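Long-range contact in ricin B-like lectin (Macrolepiota procera, PDB 4IZX), which binds beta-galactosides such as lactose through a ricin B-like beta-trefoil lectin fold: residues K11-K16 and T134-R139. Residues are numbered along the deposited sequence; the frame is centred on the assembly and turned at random.
Sequences KITNVK and TWTIDR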
loop_
_atom_site.group_PDB
_atom_site.type_symbol
_atom_site.label_atom_id
_atom_site.label_comp_id
_atom_site.label_asym_id
_atom_site.label_seq_id
_atom_site.Cartn_x
_atom_site.Cartn_y
_atom_site.Cartn_z
ATOM N N LYS A 11 3.181 9.160 -1.995
ATOM C CA LYS A 11 2.216 8.425 -2.782
ATOM C C LYS A 11 2.841 7.093 -3.177
ATOM O O LYS A 11 4.050 6.980 -3.342
ATOM C CB LYS A 11 1.744 9.211 -3.991
ATOM C CG LYS A 11 2.828 9.564 -4.991
ATOM C CD LYS A 11 2.220 10.265 -6.205
ATOM C CE LYS A 11 3.176 10.982 -7.116
ATOM N NZ LYS A 11 4.185 10.158 -7.708
ATOM N N ILE A 12 1.992 6.092 -3.343
ATOM C CA ILE A 12 2.424 4.720 -3.557
ATOM C C ILE A 12 1.755 4.238 -4.849
ATOM O O ILE A 12 0.530 4.088 -4.906
ATOM C CB ILE A 12 2.094 3.809 -2.379
ATOM C CG1 ILE A 12 2.642 4.369 -1.070
ATOM C CG2 ILE A 12 2.651 2.437 -2.658
ATOM C CD1 ILE A 12 2.183 3.677 0.153
ATOM N N THR A 13 2.540 4.072 -5.920
ATOM C CA THR A 13 2.029 3.882 -7.274
ATOM C C THR A 13 2.279 2.437 -7.703
ATOM O O THR A 13 3.380 1.926 -7.592
ATOM C CB THR A 13 2.699 4.821 -8.272
ATOM O OG1 THR A 13 2.546 6.165 -7.815
ATOM C CG2 THR A 13 2.065 4.712 -9.633
ATOM N N ASN A 14 1.262 1.770 -8.252
ATOM C CA ASN A 14 1.440 0.405 -8.739
ATOM C C ASN A 14 2.266 0.410 -10.012
ATOM O O ASN A 14 1.939 1.131 -10.963
ATOM C CB ASN A 14 0.088 -0.218 -8.998
ATOM C CG ASN A 14 0.177 -1.716 -9.194
ATOM O OD1 ASN A 14 0.243 -2.209 -10.324
ATOM N ND2 ASN A 14 0.250 -2.435 -8.070
ATOM N N VAL A 15 3.292 -0.426 -10.075
ATOM C CA VAL A 15 4.167 -0.456 -11.255
ATOM C C VAL A 15 3.424 -0.934 -12.487
ATOM O O VAL A 15 3.668 -0.432 -13.591
ATOM C CB VAL A 15 5.395 -1.328 -10.967
ATOM C CG1 VAL A 15 6.201 -1.643 -12.226
ATOM C CG2 VAL A 15 6.317 -0.641 -9.962
ATOM N N LYS A 16 2.532 -1.913 -12.340
ATOM C CA LYS A 16 1.790 -2.428 -13.485
ATOM C C LYS A 16 0.737 -1.440 -13.947
ATOM O O LYS A 16 0.645 -1.142 -15.138
ATOM C CB LYS A 16 1.173 -3.792 -13.165
ATOM C CG LYS A 16 0.412 -4.327 -14.369
ATOM C CD LYS A 16 0.142 -5.765 -14.376
ATOM C CE LYS A 16 -0.423 -6.198 -15.721
ATOM N NZ LYS A 16 -1.165 -7.448 -15.460
ATOM N N THR A 134 4.200 -4.836 -7.103
ATOM C CA THR A 134 5.335 -3.958 -6.904
ATOM C C THR A 134 4.892 -2.501 -7.056
ATOM O O THR A 134 3.963 -2.192 -7.830
ATOM C CB THR A 134 6.482 -4.289 -7.869
ATOM O OG1 THR A 134 6.146 -3.990 -9.232
ATOM C CG2 THR A 134 6.906 -5.741 -7.764
ATOM N N TRP A 135 5.567 -1.630 -6.315
ATOM C CA TRP A 135 5.061 -0.287 -6.063
ATOM C C TRP A 135 6.229 0.674 -6.010
ATOM O O TRP A 135 7.254 0.388 -5.402
ATOM C CB TRP A 135 4.325 -0.229 -4.704
ATOM C CG TRP A 135 3.261 -1.291 -4.507
ATOM C CD1 TRP A 135 3.460 -2.549 -4.079
ATOM C CD2 TRP A 135 1.881 -1.171 -4.796
ATOM N NE1 TRP A 135 2.277 -3.234 -4.071
ATOM C CE2 TRP A 135 1.289 -2.397 -4.483
ATOM C CE3 TRP A 135 1.061 -0.119 -5.223
ATOM C CZ2 TRP A 135 -0.085 -2.606 -4.578
ATOM C CZ3 TRP A 135 -0.302 -0.346 -5.346
ATOM C CH2 TRP A 135 -0.858 -1.561 -5.000
ATOM N N THR A 136 6.050 1.873 -6.572
ATOM C CA THR A 136 6.997 2.964 -6.317
ATOM C C THR A 136 6.501 3.810 -5.159
ATOM O O THR A 136 5.313 3.891 -4.920
ATOM C CB THR A 136 7.260 3.812 -7.551
ATOM O OG1 THR A 136 6.034 4.358 -7.990
ATOM C CG2 THR A 136 7.898 2.983 -8.619
ATOM N N ILE A 137 7.418 4.390 -4.412
ATOM C CA ILE A 137 7.105 5.240 -3.255
ATOM C C ILE A 137 7.824 6.572 -3.497
ATOM O O ILE A 137 9.058 6.599 -3.513
ATOM C CB ILE A 137 7.549 4.585 -1.921
ATOM C CG1 ILE A 137 6.873 3.221 -1.728
ATOM C CG2 ILE A 137 7.269 5.514 -0.765
ATOM C CD1 ILE A 137 7.400 2.433 -0.547
ATOM N N ASP A 138 7.092 7.666 -3.701
ATOM C CA ASP A 138 7.758 8.936 -3.992
ATOM C C ASP A 138 6.869 10.097 -3.593
ATOM O O ASP A 138 5.815 9.903 -2.982
ATOM C CB ASP A 138 8.299 8.986 -5.397
ATOM C CG ASP A 138 7.269 8.719 -6.380
ATOM O OD1 ASP A 138 6.086 8.888 -6.062
ATOM O OD2 ASP A 138 7.653 8.211 -7.447
ATOM N N ARG A 139 7.407 11.302 -3.720
ATOM C CA ARG A 139 6.776 12.432 -3.062
ATOM C C ARG A 139 5.461 12.788 -3.750
ATOM O O ARG A 139 5.304 12.588 -4.947
ATOM C CB ARG A 139 7.671 13.650 -3.027
ATOM C CG ARG A 139 8.897 13.503 -2.162
ATOM C CD ARG A 139 9.456 14.887 -1.870
ATOM N NE ARG A 139 10.547 14.907 -0.901
ATOM C CZ ARG A 139 11.822 14.845 -1.230
ATOM N NH1 ARG A 139 12.202 14.868 -2.522
ATOM N NH2 ARG A 139 12.726 14.900 -0.244
HETATM O O HOH W 1 4.732 6.582 -6.187
#
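Trp135 and Asn14 face each other where the last strand of this beta-trefoil, 135-138, runs antiparallel to the first, 9-14, a worked example of how the two ends of a chain can be joined in one antiparallel sheet. The inner face is tight. Asn14 swings its CG anti to the backbone N (chi1 -167°), which sets ND2 over one face of the indole, 3.4 Å from Trp135 CH2, with the amide nearly perpendicular to the ring; His132 O accepts a hydrogen bond from that same ND2. Beside them Ile12 lays CG2 3.8 Å from Trp135 CB, while Phe46 of strand 44-48 touches both Ile12 and Ile137. Hydrogen-bonded pairs Lys11-Asp138 and Thr13-Thr136 stitch the backbones, and beyond the strand Val15 N adds a nearly straight bond to Thr134 O (2.9 Å). The outer face is looser and wetter. There Thr13 and Thr136 stand next to each other, their OG1 atoms 3.9 Å apart and bridged by a water that is also hydrogen-bonded to Lys11 O and Asp138 OD1. Lys11, bent at its last torsion, brings NZ to Asp138 OD1 at 2.8 Å, a salt bridge in which NZ approaches well off the carboxylate plane, by 40°.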